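Local coordinates for ancestral D-type dye decolorizing peroxidase (Geotrichum candidum, PDB 7ANV), which probably uses hydrogen peroxide and its bound haem to oxidise dyes and related substrates, as other dye-decolorizing peroxidases do, at residues 270-275 with 450-455; 300-305 with 319-324; 442-447 with 458-463. One frame throughout, in Å; residues are numbered along the deposited sequence.

Interaction 1 of 3, residues 270-275 with 450-455; sequences IKLPGN and DPNNQA. With SO4 (sulfate ion), chain I.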
ATOM      1  N   ILE A 270     -15.302 -23.854  -0.669  1.00 22.97           N
ATOM      2  CA  ILE A 270     -15.224 -24.587   0.619  1.00 22.97           C
ATOM      3  C   ILE A 270     -16.542 -25.342   0.816  1.00 23.22           C
ATOM      4  O   ILE A 270     -17.623 -24.735   0.669  1.00 22.86           O
ATOM      5  CB  ILE A 270     -14.902 -23.635   1.780  1.00 22.12           C
ATOM      6  CG1 ILE A 270     -13.527 -23.023   1.589  1.00 22.04           C
ATOM      7  CG2 ILE A 270     -15.004 -24.361   3.113  1.00 21.96           C
ATOM      8  CD1 ILE A 270     -13.317 -21.753   2.368  1.00 21.02           C
ATOM      9  N   LYS A 271     -16.429 -26.627   1.095  1.00 23.44           N
ATOM     10  CA  LYS A 271     -17.546 -27.470   1.580  1.00 25.55           C
ATOM     11  C   LYS A 271     -17.335 -27.801   3.054  1.00 23.85           C
ATOM     12  O   LYS A 271     -16.399 -28.531   3.393  1.00 23.38           O
ATOM     13  CB  LYS A 271     -17.650 -28.749   0.755  1.00 29.52           C
ATOM     14  CG  LYS A 271     -17.757 -28.489  -0.734  1.00 32.96           C
ATOM     15  CD  LYS A 271     -17.517 -29.701  -1.616  1.00 38.26           C
ATOM     16  CE  LYS A 271     -16.963 -29.255  -2.957  1.00 42.57           C
ATOM     17  NZ  LYS A 271     -16.865 -30.383  -3.915  1.00 47.42           N
ATOM     18  N   LEU A 272     -18.171 -27.233   3.901  1.00 22.99           N
ATOM     19  CA  LEU A 272     -18.147 -27.451   5.360  1.00 22.22           C
ATOM     20  C   LEU A 272     -18.892 -28.734   5.654  1.00 22.25           C
ATOM     21  O   LEU A 272     -19.699 -29.181   4.836  1.00 21.86           O
ATOM     22  CB  LEU A 272     -18.810 -26.273   6.057  1.00 22.96           C
ATOM     23  CG  LEU A 272     -18.180 -24.901   5.863  1.00 23.09           C
ATOM     24  CD1 LEU A 272     -18.979 -23.885   6.639  1.00 23.61           C
ATOM     25  CD2 LEU A 272     -16.739 -24.891   6.304  1.00 23.59           C
ATOM     26  N   PRO A 273     -18.609 -29.399   6.799  1.00 22.02           N
ATOM     27  CA  PRO A 273     -19.363 -30.573   7.190  1.00 23.14           C
ATOM     28  C   PRO A 273     -20.877 -30.322   7.112  1.00 23.38           C
ATOM     29  O   PRO A 273     -21.368 -29.291   7.532  1.00 22.91           O
ATOM     30  CB  PRO A 273     -18.924 -30.828   8.639  1.00 23.04           C
ATOM     31  CG  PRO A 273     -17.531 -30.231   8.696  1.00 22.43           C
ATOM     32  CD  PRO A 273     -17.604 -29.003   7.800  1.00 22.18           C
ATOM     33  N   GLY A 274     -21.579 -31.273   6.545  1.00 24.95           N
ATOM     34  CA  GLY A 274     -23.029 -31.187   6.345  1.00 25.92           C
ATOM     35  C   GLY A 274     -23.360 -30.755   4.935  1.00 26.76           C
ATOM     36  O   GLY A 274     -24.495 -31.001   4.500  1.00 26.59           O
ATOM     37  N   ASN A 275     -22.406 -30.152   4.223  1.00 27.65           N
ATOM     38  CA  ASN A 275     -22.598 -29.790   2.799  1.00 28.86           C
ATOM     39  C   ASN A 275     -23.785 -28.824   2.668  1.00 27.89           C
ATOM     40  O   ASN A 275     -24.516 -28.909   1.665  1.00 28.71           O
ATOM     41  CB  ASN A 275     -22.774 -31.030   1.913  1.00 31.30           C
ATOM     42  CG  ASN A 275     -22.667 -30.699   0.433  1.00 34.66           C
ATOM     43  OD1 ASN A 275     -21.942 -29.791   0.041  1.00 35.86           O
ATOM     44  ND2 ASN A 275     -23.369 -31.441  -0.410  1.00 39.15           N
ATOM     45  N   ASP A 450      -9.684 -24.359   4.517  1.00 20.88           N
ATOM     46  CA  ASP A 450     -10.862 -25.165   4.947  1.00 22.25           C
ATOM     47  C   ASP A 450     -10.844 -25.234   6.470  1.00 21.89           C
ATOM     48  O   ASP A 450      -9.980 -25.890   7.027  1.00 21.99           O
ATOM     49  CB  ASP A 450     -10.821 -26.541   4.304  1.00 23.37           C
ATOM     50  CG  ASP A 450     -11.975 -27.418   4.726  1.00 24.88           C
ATOM     51  OD1 ASP A 450     -12.683 -27.072   5.706  1.00 24.57           O
ATOM     52  OD2 ASP A 450     -12.136 -28.454   4.085  1.00 26.38           O
ATOM     53  N   PRO A 451     -11.755 -24.565   7.196  1.00 21.03           N
ATOM     54  CA  PRO A 451     -11.623 -24.475   8.652  1.00 21.58           C
ATOM     55  C   PRO A 451     -11.777 -25.830   9.337  1.00 22.46           C
ATOM     56  O   PRO A 451     -11.339 -25.968  10.473  1.00 22.86           O
ATOM     57  CB  PRO A 451     -12.717 -23.474   9.053  1.00 21.47           C
ATOM     58  CG  PRO A 451     -13.738 -23.611   7.973  1.00 21.89           C
ATOM     59  CD  PRO A 451     -12.940 -23.865   6.696  1.00 21.13           C
ATOM     60  N   ASN A 452     -12.426 -26.794   8.678  1.00 22.02           N
ATOM     61  CA  ASN A 452     -12.637 -28.131   9.303  1.00 23.62           C
ATOM     62  C   ASN A 452     -11.585 -29.110   8.798  1.00 24.59           C
ATOM     63  O   ASN A 452     -11.618 -30.291   9.284  1.00 24.90           O
ATOM     64  CB  ASN A 452     -14.065 -28.632   9.109  1.00 24.49           C
ATOM     65  CG  ASN A 452     -15.054 -27.676   9.740  1.00 25.22           C
ATOM     66  OD1 ASN A 452     -15.549 -26.764   9.084  1.00 25.57           O
ATOM     67  ND2 ASN A 452     -15.287 -27.836  11.043  1.00 24.63           N
ATOM     68  N   ASN A 453     -10.674 -28.675   7.905  1.00 23.58           N
ATOM     69  CA  ASN A 453      -9.567 -29.549   7.419  1.00 25.33           C
ATOM     70  C   ASN A 453      -8.354 -28.673   7.166  1.00 22.93           C
ATOM     71  O   ASN A 453      -7.957 -28.528   6.040  1.00 23.77           O
ATOM     72  CB  ASN A 453      -9.903 -30.337   6.158  1.00 27.30           C
ATOM     73  CG  ASN A 453     -11.057 -31.289   6.364  1.00 30.22           C
ATOM     74  OD1 ASN A 453     -10.899 -32.336   6.996  1.00 33.42           O
ATOM     75  ND2 ASN A 453     -12.216 -30.937   5.833  1.00 32.33           N
ATOM     76  N   GLN A 454      -7.826 -28.088   8.234  1.00 22.39           N
ATOM     77  CA  GLN A 454      -6.865 -26.976   8.137  1.00 21.77           C
ATOM     78  C   GLN A 454      -5.527 -27.476   7.588  1.00 22.26           C
ATOM     79  O   GLN A 454      -4.780 -26.644   7.126  1.00 22.54           O
ATOM     80  CB  GLN A 454      -6.682 -26.313   9.494  1.00 20.69           C
ATOM     81  CG  GLN A 454      -7.930 -25.544   9.919  1.00 21.03           C
ATOM     82  CD  GLN A 454      -7.867 -25.064  11.342  1.00 21.35           C
ATOM     83  OE1 GLN A 454      -6.797 -24.785  11.883  1.00 20.65           O
ATOM     84  NE2 GLN A 454      -9.028 -25.001  11.962  1.00 21.64           N
ATOM     85  N   ALA A 455      -5.196 -28.764   7.670  1.00 22.58           N
ATOM     86  CA  ALA A 455      -3.924 -29.270   7.097  1.00 24.51           C
ATOM     87  C   ALA A 455      -3.967 -29.323   5.556  1.00 25.70           C
ATOM     88  O   ALA A 455      -2.863 -29.370   4.946  1.00 27.04           O
ATOM     89  CB  ALA A 455      -3.568 -30.609   7.665  1.00 24.57           C
TER
HETATM   90  S   SO4 I 608      -6.943 -31.690   9.638  1.00 49.80           S
HETATM   91  O1  SO4 I 608      -6.650 -33.097   9.486  1.00 52.27           O
HETATM   92  O2  SO4 I 608      -8.267 -31.535  10.224  1.00 43.04           O
HETATM   93  O3  SO4 I 608      -6.895 -31.056   8.336  1.00 38.77           O
HETATM   94  O4  SO4 I 608      -5.960 -31.083  10.499  1.00 50.09           O
HETATM   95  O   HOH W   1     -14.903 -28.746   5.643  1.00 25.87           O
HETATM   96  O   HOH W   2     -13.878 -27.816   1.336  1.00 28.02           O
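Asn-452 lays its side chain against the ring of Pro-273, and the two cross at a slant. Its CG stands anti to the carbonyl carbon (chi1 -60°), which swings the amide over to residues 270-275. Followed outward, CB lies 3.8 Å from both CG and CD of Pro-273; the amide carbon CG comes closer still, 3.5 Å from Pro-273 CD. At the tip the two branches differ. OD1 of Asn-452 is 3.3 Å from Pro-273 CD and also approaches CD2 of Leu-272, whereas ND2 is farther off, with Pro-273 CG its nearest neighbour across the contact. The same Leu-272 CD2 packs 3.7 Å from CG of Pro-451, the two side chains meeting at about a right angle, and CG2 of Ile-270 comes up to CD of Pro-451.

No direct hydrogen bond joins the segments; water does that work. One water donates both to Lys-271 O and to Asp-450 OD1, the latter at 2.8 Å. A second accepts from Lys-271 N at 2.8 Å and donates weakly to Asp-450 OD2. The carboxylate is steadied from within its own segment: the backbone N of Asn-452 donates to Asp-450 OD1, and ND2 of Asn-453 donates to Asp-450 OD2 at 3.0 Å, nearly straight (169°), both from above the carboxylate plane. A sulfate, probably from the crystallisation liquor, accepts from Ala-455 N.

Ile-270 and Pro-451 also touch Arg-289 of helix 279-291. The arrangement is one of two surface loops meeting through their turns, a type II turn at 272-275 and a type I turn at 450-453 whose first residue, Asp-450, forms an Asx turn.

Interaction 2 of 3, residues 300-305 with 319-324; sequences IDITPL and NNFRFD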
ATOM      1  N   ILE A 300     -13.108 -11.559   9.338  1.00 17.12           N
ATOM      2  CA  ILE A 300     -13.485 -12.981   9.598  1.00 17.97           C
ATOM      3  C   ILE A 300     -13.105 -13.396  11.017  1.00 18.57           C
ATOM      4  O   ILE A 300     -13.758 -14.303  11.528  1.00 19.67           O
ATOM      5  CB  ILE A 300     -12.914 -13.938   8.537  1.00 17.86           C
ATOM      6  CG1 ILE A 300     -11.387 -14.030   8.563  1.00 18.16           C
ATOM      7  CG2 ILE A 300     -13.449 -13.572   7.160  1.00 19.14           C
ATOM      8  CD1 ILE A 300     -10.815 -14.916   7.478  1.00 17.30           C
ATOM      9  N   ASP A 301     -12.131 -12.760  11.660  1.00 18.41           N
ATOM     10  CA  ASP A 301     -11.810 -13.099  13.067  1.00 17.93           C
ATOM     11  C   ASP A 301     -13.007 -12.774  13.956  1.00 18.87           C
ATOM     12  O   ASP A 301     -13.103 -13.352  15.023  1.00 19.17           O
ATOM     13  CB  ASP A 301     -10.545 -12.436  13.577  1.00 18.34           C
ATOM     14  CG  ASP A 301      -9.962 -13.107  14.817  1.00 19.91           C
ATOM     15  OD1 ASP A 301      -9.950 -14.353  14.851  1.00 21.33           O
ATOM     16  OD2 ASP A 301      -9.425 -12.390  15.683  1.00 19.14           O
ATOM     17  N   ILE A 302     -13.864 -11.844  13.552  1.00 18.46           N
ATOM     18  CA  ILE A 302     -15.085 -11.505  14.317  1.00 19.62           C
ATOM     19  C   ILE A 302     -16.242 -12.344  13.792  1.00 19.75           C
ATOM     20  O   ILE A 302     -17.005 -12.856  14.652  1.00 19.30           O
ATOM     21  CB  ILE A 302     -15.372 -10.005  14.293  1.00 19.59           C
ATOM     22  CG1 ILE A 302     -14.207  -9.236  14.904  1.00 20.33           C
ATOM     23  CG2 ILE A 302     -16.679  -9.726  15.002  1.00 20.99           C
ATOM     24  CD1 ILE A 302     -14.434  -7.772  15.011  1.00 21.03           C
ATOM     25  N   THR A 303     -16.392 -12.462  12.469  1.00 19.13           N
ATOM     26  CA  THR A 303     -17.568 -13.136  11.861  1.00 19.80           C
ATOM     27  C   THR A 303     -17.073 -14.134  10.831  1.00 19.11           C
ATOM     28  O   THR A 303     -16.964 -13.804   9.664  1.00 19.43           O
ATOM     29  CB  THR A 303     -18.610 -12.132  11.367  1.00 21.07           C
ATOM     30  OG1 THR A 303     -19.760 -12.855  10.883  1.00 22.09           O
ATOM     31  CG2 THR A 303     -18.091 -11.131  10.365  1.00 20.47           C
ATOM     32  N   PRO A 304     -16.653 -15.339  11.275  1.00 19.48           N
ATOM     33  CA  PRO A 304     -15.850 -16.204  10.410  1.00 19.14           C
ATOM     34  C   PRO A 304     -16.643 -16.872   9.280  1.00 19.76           C
ATOM     35  O   PRO A 304     -16.087 -17.088   8.234  1.00 20.61           O
ATOM     36  CB  PRO A 304     -15.239 -17.254  11.339  1.00 19.69           C
ATOM     37  CG  PRO A 304     -16.098 -17.172  12.588  1.00 20.09           C
ATOM     38  CD  PRO A 304     -16.589 -15.740  12.689  1.00 19.40           C
ATOM     39  N   LEU A 305     -17.936 -17.103   9.474  1.00 20.11           N
ATOM     40  CA  LEU A 305     -18.680 -17.982   8.536  1.00 21.08           C
ATOM     41  C   LEU A 305     -19.863 -17.279   7.864  1.00 21.27           C
ATOM     42  O   LEU A 305     -20.555 -17.922   7.052  1.00 21.13           O
ATOM     43  CB  LEU A 305     -19.087 -19.243   9.310  1.00 21.55           C
ATOM     44  CG  LEU A 305     -17.917 -20.139   9.705  1.00 22.16           C
ATOM     45  CD1 LEU A 305     -18.380 -21.412  10.387  1.00 24.27           C
ATOM     46  CD2 LEU A 305     -17.038 -20.502   8.523  1.00 23.04           C
ATOM     47  N   ASN A 319     -12.499  -3.355  13.432  1.00 18.98           N
ATOM     48  CA  ASN A 319     -11.040  -3.589  13.565  1.00 18.60           C
ATOM     49  C   ASN A 319     -10.743  -4.204  14.934  1.00 19.12           C
ATOM     50  O   ASN A 319      -9.572  -4.352  15.273  1.00 18.98           O
ATOM     51  CB  ASN A 319     -10.246  -2.302  13.365  1.00 18.50           C
ATOM     52  CG  ASN A 319      -8.905  -2.575  12.724  1.00 17.90           C
ATOM     53  OD1 ASN A 319      -8.720  -3.604  12.091  1.00 17.46           O
ATOM     54  ND2 ASN A 319      -7.959  -1.675  12.932  1.00 18.60           N
ATOM     55  N   ASN A 320     -11.783  -4.549  15.698  1.00 19.38           N
ATOM     56  CA  ASN A 320     -11.602  -4.944  17.110  1.00 20.48           C
ATOM     57  C   ASN A 320     -11.343  -6.446  17.197  1.00 20.36           C
ATOM     58  O   ASN A 320     -12.228  -7.200  17.707  1.00 20.72           O
ATOM     59  CB  ASN A 320     -12.794  -4.537  17.954  1.00 21.62           C
ATOM     60  CG  ASN A 320     -12.480  -4.652  19.426  1.00 22.84           C
ATOM     61  OD1 ASN A 320     -11.322  -4.761  19.810  1.00 24.74           O
ATOM     62  ND2 ASN A 320     -13.499  -4.669  20.253  1.00 24.24           N
ATOM     63  N   PHE A 321     -10.200  -6.896  16.692  1.00 19.19           N
ATOM     64  CA  PHE A 321      -9.796  -8.329  16.752  1.00 19.61           C
ATOM     65  C   PHE A 321      -8.275  -8.372  16.788  1.00 19.78           C
ATOM     66  O   PHE A 321      -7.619  -7.370  16.367  1.00 18.94           O
ATOM     67  CB  PHE A 321     -10.328  -9.137  15.565  1.00 18.92           C
ATOM     68  CG  PHE A 321      -9.867  -8.633  14.229  1.00 18.29           C
ATOM     69  CD1 PHE A 321     -10.505  -7.564  13.615  1.00 18.67           C
ATOM     70  CD2 PHE A 321      -8.760  -9.190  13.583  1.00 18.09           C
ATOM     71  CE1 PHE A 321     -10.065  -7.061  12.405  1.00 18.44           C
ATOM     72  CE2 PHE A 321      -8.298  -8.651  12.389  1.00 18.21           C
ATOM     73  CZ  PHE A 321      -8.964  -7.607  11.776  1.00 17.91           C
ATOM     74  N   ARG A 322      -7.713  -9.488  17.259  0.50 19.39           N
ATOM     75  CA  ARG A 322      -6.242  -9.632  17.286  0.50 20.23           C
ATOM     76  C   ARG A 322      -5.789 -11.073  17.007  0.50 20.19           C
ATOM     77  O   ARG A 322      -4.608 -11.321  17.211  0.50 19.64           O
ATOM     78  CB  ARG A 322      -5.744  -9.115  18.635  0.50 21.38           C
ATOM     79  CG  ARG A 322      -6.139  -9.971  19.815  0.50 22.38           C
ATOM     80  CD  ARG A 322      -5.757  -9.244  21.101  0.50 23.82           C
ATOM     81  NE  ARG A 322      -4.327  -8.998  21.097  0.50 24.70           N
ATOM     82  CZ  ARG A 322      -3.447  -9.631  21.868  0.50 25.78           C
ATOM     83  NH1 ARG A 322      -3.863 -10.554  22.710  0.50 26.41           N
ATOM     84  NH2 ARG A 322      -2.150  -9.337  21.775  0.50 26.03           N
ATOM     85  N   PHE A 323      -6.672 -11.964  16.546  1.00 20.57           N
ATOM     86  CA  PHE A 323      -6.351 -13.400  16.335  1.00 21.33           C
ATOM     87  C   PHE A 323      -5.999 -14.021  17.701  1.00 24.01           C
ATOM     88  O   PHE A 323      -4.976 -14.701  17.822  1.00 24.46           O
ATOM     89  CB  PHE A 323      -5.209 -13.555  15.308  1.00 20.51           C
ATOM     90  CG  PHE A 323      -5.362 -12.754  14.040  1.00 19.40           C
ATOM     91  CD1 PHE A 323      -6.506 -12.875  13.261  1.00 18.76           C
ATOM     92  CD2 PHE A 323      -4.373 -11.864  13.625  1.00 18.80           C
ATOM     93  CE1 PHE A 323      -6.685 -12.114  12.119  1.00 18.96           C
ATOM     94  CE2 PHE A 323      -4.538 -11.125  12.463  1.00 19.21           C
ATOM     95  CZ  PHE A 323      -5.683 -11.277  11.689  1.00 18.91           C
ATOM     96  N   ASP A 324      -6.781 -13.741  18.738  1.00 27.64           N
ATOM     97  CA  ASP A 324      -6.441 -14.249  20.107  1.00 30.97           C
ATOM     98  C   ASP A 324      -7.449 -15.269  20.620  1.00 34.45           C
ATOM     99  O   ASP A 324      -7.282 -15.671  21.829  1.00 37.44           O
ATOM    100  CB  ASP A 324      -6.281 -13.121  21.135  1.00 33.30           C
ATOM    101  CG  ASP A 324      -7.536 -12.296  21.356  1.00 34.88           C
ATOM    102  OD1 ASP A 324      -8.581 -12.632  20.728  1.00 34.54           O
ATOM    103  OD2 ASP A 324      -7.455 -11.315  22.163  1.00 38.26           O
TER
HETATM  104  O   HOH W   3      -9.474 -11.179  18.700  1.00 30.91           O
HETATM  105  O   HOH W   4      -9.519 -13.796  17.965  1.00 46.24           O
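Asp-301 and Phe-323 are joined by the one direct hydrogen bond of this contact, from the backbone N of Phe-323 to Asp-301 OD2. The bond from Phe-323 N to Asp-301 OD2 measures 2.9 Å and is noticeably bent (140° at the hydrogen), the donor approaching from above the carboxylate plane. With CG anti to the backbone N (chi1 -161°), the aspartate extends toward residues 319-324, and this torsion carries OD2 to Phe-323 N.

Water provides the second kind of link. One water accepts from Arg-322 N at 2.8 Å and lies near both Asp-301 OD2 and Asp-324 OD1; another lies 2.7 Å from Asp-301 OD2 and also approaches Asp-324 OD1. Acceptors outnumber the available protons around these waters, so not all of these links can be made at once. Their position between the carboxylates of Asp-301 and Asp-324, with Asp-301 OD2 and Asp-324 OD1 5.1 Å apart, would be expected to moderate the repulsion of like charges.

The remaining contacts are van der Waals. CB of Asp-301 packs 3.7 Å from CD2 of Phe-321, while its CG lies 3.8 Å from CD1 of Phe-323, the carboxylate and ring planes being 49° apart. Ile-302 crosses Phe-321 at about a right angle: its CG1 meets Phe-321 CB at 3.9 Å, and its CD1 reaches Asn-320 O at 3.5 Å. Within residues 319-324, CZ of Phe-323 meets the edge of the Phe-321 ring.

The side chain of Phe-321 comes within about 5 Å of the haem and also forms a cation-pi contact with Arg-349. Helix 309-312 lies between the two loops along the chain, and Ile-302 rests on its Leu-311; Ile-300 touches helix 279-291, while Phe-321 and Phe-323 lie against Ile-343 and Arg-344 of helix 342-346.

Interaction 3 of 3, residues 442-447 with 458-463; sequences GARTMS and LSLPTE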
ATOM      1  N   GLY A 442       7.125 -20.214  -9.619  1.00 63.67           N
ATOM      2  CA  GLY A 442       6.452 -19.748  -8.407  1.00 60.50           C
ATOM      3  C   GLY A 442       5.376 -20.686  -7.948  1.00 52.50           C
ATOM      4  O   GLY A 442       4.263 -20.224  -7.874  1.00 61.77           O
ATOM      5  N   ALA A 443       5.701 -21.932  -7.629  1.00 48.53           N
ATOM      6  CA  ALA A 443       4.665 -22.818  -7.075  1.00 44.65           C
ATOM      7  C   ALA A 443       4.362 -22.280  -5.675  1.00 41.31           C
ATOM      8  O   ALA A 443       5.272 -22.082  -4.896  1.00 40.54           O
ATOM      9  CB  ALA A 443       5.161 -24.222  -7.022  1.00 46.07           C
ATOM     10  N   ARG A 444       3.111 -21.965  -5.435  1.00 36.48           N
ATOM     11  CA  ARG A 444       2.680 -21.381  -4.145  1.00 32.43           C
ATOM     12  C   ARG A 444       1.549 -22.260  -3.628  1.00 29.35           C
ATOM     13  O   ARG A 444       0.710 -22.691  -4.417  1.00 29.09           O
ATOM     14  CB  ARG A 444       2.260 -19.908  -4.294  1.00 31.40           C
ATOM     15  CG  ARG A 444       3.346 -18.950  -4.765  1.00 31.42           C
ATOM     16  CD  ARG A 444       2.793 -17.533  -4.938  1.00 31.57           C
ATOM     17  NE  ARG A 444       1.519 -17.387  -5.691  1.00 30.35           N
ATOM     18  CZ  ARG A 444       0.512 -16.560  -5.390  1.00 31.70           C
ATOM     19  NH1 ARG A 444       0.576 -15.716  -4.390  1.00 29.15           N
ATOM     20  NH2 ARG A 444      -0.587 -16.515  -6.141  1.00 35.18           N
ATOM     21  N   THR A 445       1.562 -22.531  -2.342  1.00 27.34           N
ATOM     22  CA  THR A 445       0.483 -23.266  -1.659  1.00 27.48           C
ATOM     23  C   THR A 445      -0.007 -22.406  -0.502  1.00 24.66           C
ATOM     24  O   THR A 445       0.713 -21.492  -0.036  1.00 22.19           O
ATOM     25  CB  THR A 445       0.965 -24.636  -1.157  1.00 30.79           C
ATOM     26  OG1 THR A 445       1.916 -24.390  -0.120  1.00 31.98           O
ATOM     27  CG2 THR A 445       1.582 -25.462  -2.266  1.00 33.67           C
ATOM     28  N   MET A 446      -1.181 -22.734  -0.010  1.00 23.39           N
ATOM     29  CA  MET A 446      -1.718 -22.078   1.205  1.00 23.94           C
ATOM     30  C   MET A 446      -2.503 -23.115   1.979  1.00 23.86           C
ATOM     31  O   MET A 446      -3.333 -23.764   1.360  1.00 25.26           O
ATOM     32  CB  MET A 446      -2.579 -20.874   0.809  1.00 24.53           C
ATOM     33  CG  MET A 446      -3.216 -20.207   1.949  1.00 25.24           C
ATOM     34  SD  MET A 446      -4.402 -18.962   1.284  1.00 24.91           S
ATOM     35  CE  MET A 446      -4.860 -18.227   2.847  1.00 24.38           C
ATOM     36  N   SER A 447      -2.218 -23.250   3.266  1.00 22.54           N
ATOM     37  CA  SER A 447      -2.949 -24.149   4.170  1.00 23.33           C
ATOM     38  C   SER A 447      -4.050 -23.351   4.865  1.00 21.96           C
ATOM     39  O   SER A 447      -4.071 -22.146   4.753  1.00 22.06           O
ATOM     40  CB  SER A 447      -2.030 -24.858   5.135  1.00 23.83           C
ATOM     41  OG  SER A 447      -1.691 -24.049   6.267  1.00 24.78           O
ATOM     42  N   LEU A 458      -4.091 -25.765  -0.426  1.00 29.27           N
ATOM     43  CA  LEU A 458      -4.705 -25.254  -1.651  1.00 31.43           C
ATOM     44  C   LEU A 458      -3.547 -24.796  -2.541  1.00 29.98           C
ATOM     45  O   LEU A 458      -2.670 -24.063  -2.088  1.00 27.69           O
ATOM     46  CB  LEU A 458      -5.664 -24.160  -1.183  1.00 32.26           C
ATOM     47  CG  LEU A 458      -6.535 -23.536  -2.253  1.00 33.53           C
ATOM     48  CD1 LEU A 458      -7.539 -24.535  -2.790  1.00 36.23           C
ATOM     49  CD2 LEU A 458      -7.216 -22.304  -1.676  1.00 33.27           C
ATOM     50  N   SER A 459      -3.417 -25.391  -3.707  1.00 31.19           N
ATOM     51  CA  SER A 459      -2.390 -24.994  -4.689  1.00 32.75           C
ATOM     52  C   SER A 459      -2.848 -23.693  -5.351  1.00 33.32           C
ATOM     53  O   SER A 459      -3.946 -23.698  -5.897  1.00 34.67           O
ATOM     54  CB  SER A 459      -2.214 -26.101  -5.683  1.00 35.50           C
ATOM     55  OG  SER A 459      -1.213 -25.756  -6.597  1.00 40.10           O
ATOM     56  N   LEU A 460      -2.069 -22.615  -5.290  1.00 31.82           N
ATOM     57  CA  LEU A 460      -2.468 -21.361  -5.978  1.00 32.31           C
ATOM     58  C   LEU A 460      -2.093 -21.532  -7.442  1.00 34.09           C
ATOM     59  O   LEU A 460      -1.270 -22.392  -7.760  1.00 32.63           O
ATOM     60  CB  LEU A 460      -1.802 -20.167  -5.291  1.00 32.07           C
ATOM     61  CG  LEU A 460      -2.157 -20.062  -3.810  1.00 32.25           C
ATOM     62  CD1 LEU A 460      -1.307 -19.054  -3.059  1.00 32.82           C
ATOM     63  CD2 LEU A 460      -3.641 -19.774  -3.640  1.00 32.59           C
ATOM     64  N   PRO A 461      -2.781 -20.850  -8.378  1.00 34.37           N
ATOM     65  CA  PRO A 461      -2.429 -20.954  -9.793  1.00 35.88           C
ATOM     66  C   PRO A 461      -0.980 -20.520 -10.043  1.00 35.63           C
ATOM     67  O   PRO A 461      -0.513 -19.668  -9.369  1.00 33.76           O
ATOM     68  CB  PRO A 461      -3.372 -19.976 -10.499  1.00 35.35           C
ATOM     69  CG  PRO A 461      -4.535 -19.796  -9.529  1.00 35.16           C
ATOM     70  CD  PRO A 461      -3.941 -19.983  -8.144  1.00 34.96           C
ATOM     71  N   THR A 462      -0.343 -21.107 -11.062  1.00 39.53           N
ATOM     72  CA  THR A 462       0.988 -20.698 -11.568  1.00 39.78           C
ATOM     73  C   THR A 462       0.934 -19.223 -11.949  1.00 36.00           C
ATOM     74  O   THR A 462       1.849 -18.497 -11.614  1.00 35.55           O
ATOM     75  CB  THR A 462       1.381 -21.528 -12.800  1.00 42.63           C
ATOM     76  OG1 THR A 462       1.009 -22.878 -12.512  1.00 45.46           O
ATOM     77  CG2 THR A 462       2.847 -21.397 -13.122  1.00 43.53           C
ATOM     78  N   GLU A 463      -0.142 -18.809 -12.615  1.00 35.46           N
ATOM     79  CA  GLU A 463      -0.355 -17.388 -13.022  1.00 36.20           C
ATOM     80  C   GLU A 463      -0.737 -16.602 -11.757  1.00 34.35           C
ATOM     81  O   GLU A 463      -1.759 -16.938 -11.132  1.00 33.26           O
ATOM     82  CB  GLU A 463      -1.442 -17.314 -14.096  1.00 38.77           C
ATOM     83  CG  GLU A 463      -1.718 -15.923 -14.651  1.00 44.32           C
ATOM     84  CD  GLU A 463      -2.854 -15.890 -15.673  1.00 48.90           C
ATOM     85  OE1 GLU A 463      -3.859 -16.598 -15.453  1.00 56.96           O
ATOM     86  OE2 GLU A 463      -2.724 -15.203 -16.696  1.00 56.68           O
TER
HETATM   87  O   HOH W   5      -1.814 -17.450  -8.312  1.00 37.73           O
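The guanidinium of Arg-444 carries CD1 of Leu-460 over the centre of one face, 3.9 Å above its plane, while a water lies in plane at its edge. This packing flanks a short antiparallel beta hairpin, strands 445-446 and 458-459. The arginine chain bends at chi3 (-48°), and its aliphatic root shares the leucine: CB of Arg-444 is also 3.9 Å from Leu-460 CD1, the two side chains crossing at about a right angle.

Three backbone hydrogen bonds establish the pairing. Met-446 and Leu-458 form a hydrogen-bonded pair, N to O in both directions, and Leu-460 N donates to Arg-444 O at 2.9 Å. Between these bonds lies the non-hydrogen-bonded pair Thr-445 and Ser-459, whose CA atoms are 4.5 Å apart; there, Thr-445 CA makes a CA-H...O contact with Leu-458 O.

Leu-458 and Leu-460 rest on Phe-264 of helix 258-267, and Met-446 packs on Leu-290 of helix 279-291. Arg-444 NE is buried without a partner in the model. By contrast, Arg-444 NH2 donates to the edge water's oxygen at 2.7 Å, and that water donates in turn to Pro-461 O and Glu-463 O.

Overall arrangement
Interaction 1 is a surface contact, its centre about 32 Å from the centre of the chain, whereas interactions 2 and 3 are partly buried. Their chemistry differs accordingly: interaction 1 has no direct hydrogen bond and relies on water, whereas water supplements a carboxylate-to-backbone bond in interaction 2 and strand pairing in interaction 3. Helix 279-291 is common ground, touched by side chains from all three. Residues 450-455 belong to the loop between the hairpin strands of interaction 3, and Gln-454 O packs against Ser-447 CB. Along the chain, interaction 2 is nested within the loop closed by interaction 1, while interactions 1 and 3 cross. Interaction 2 comes nearer the haem: the side chains of Phe-321 and Arg-444 lie about 5 Å and 10 Å from it.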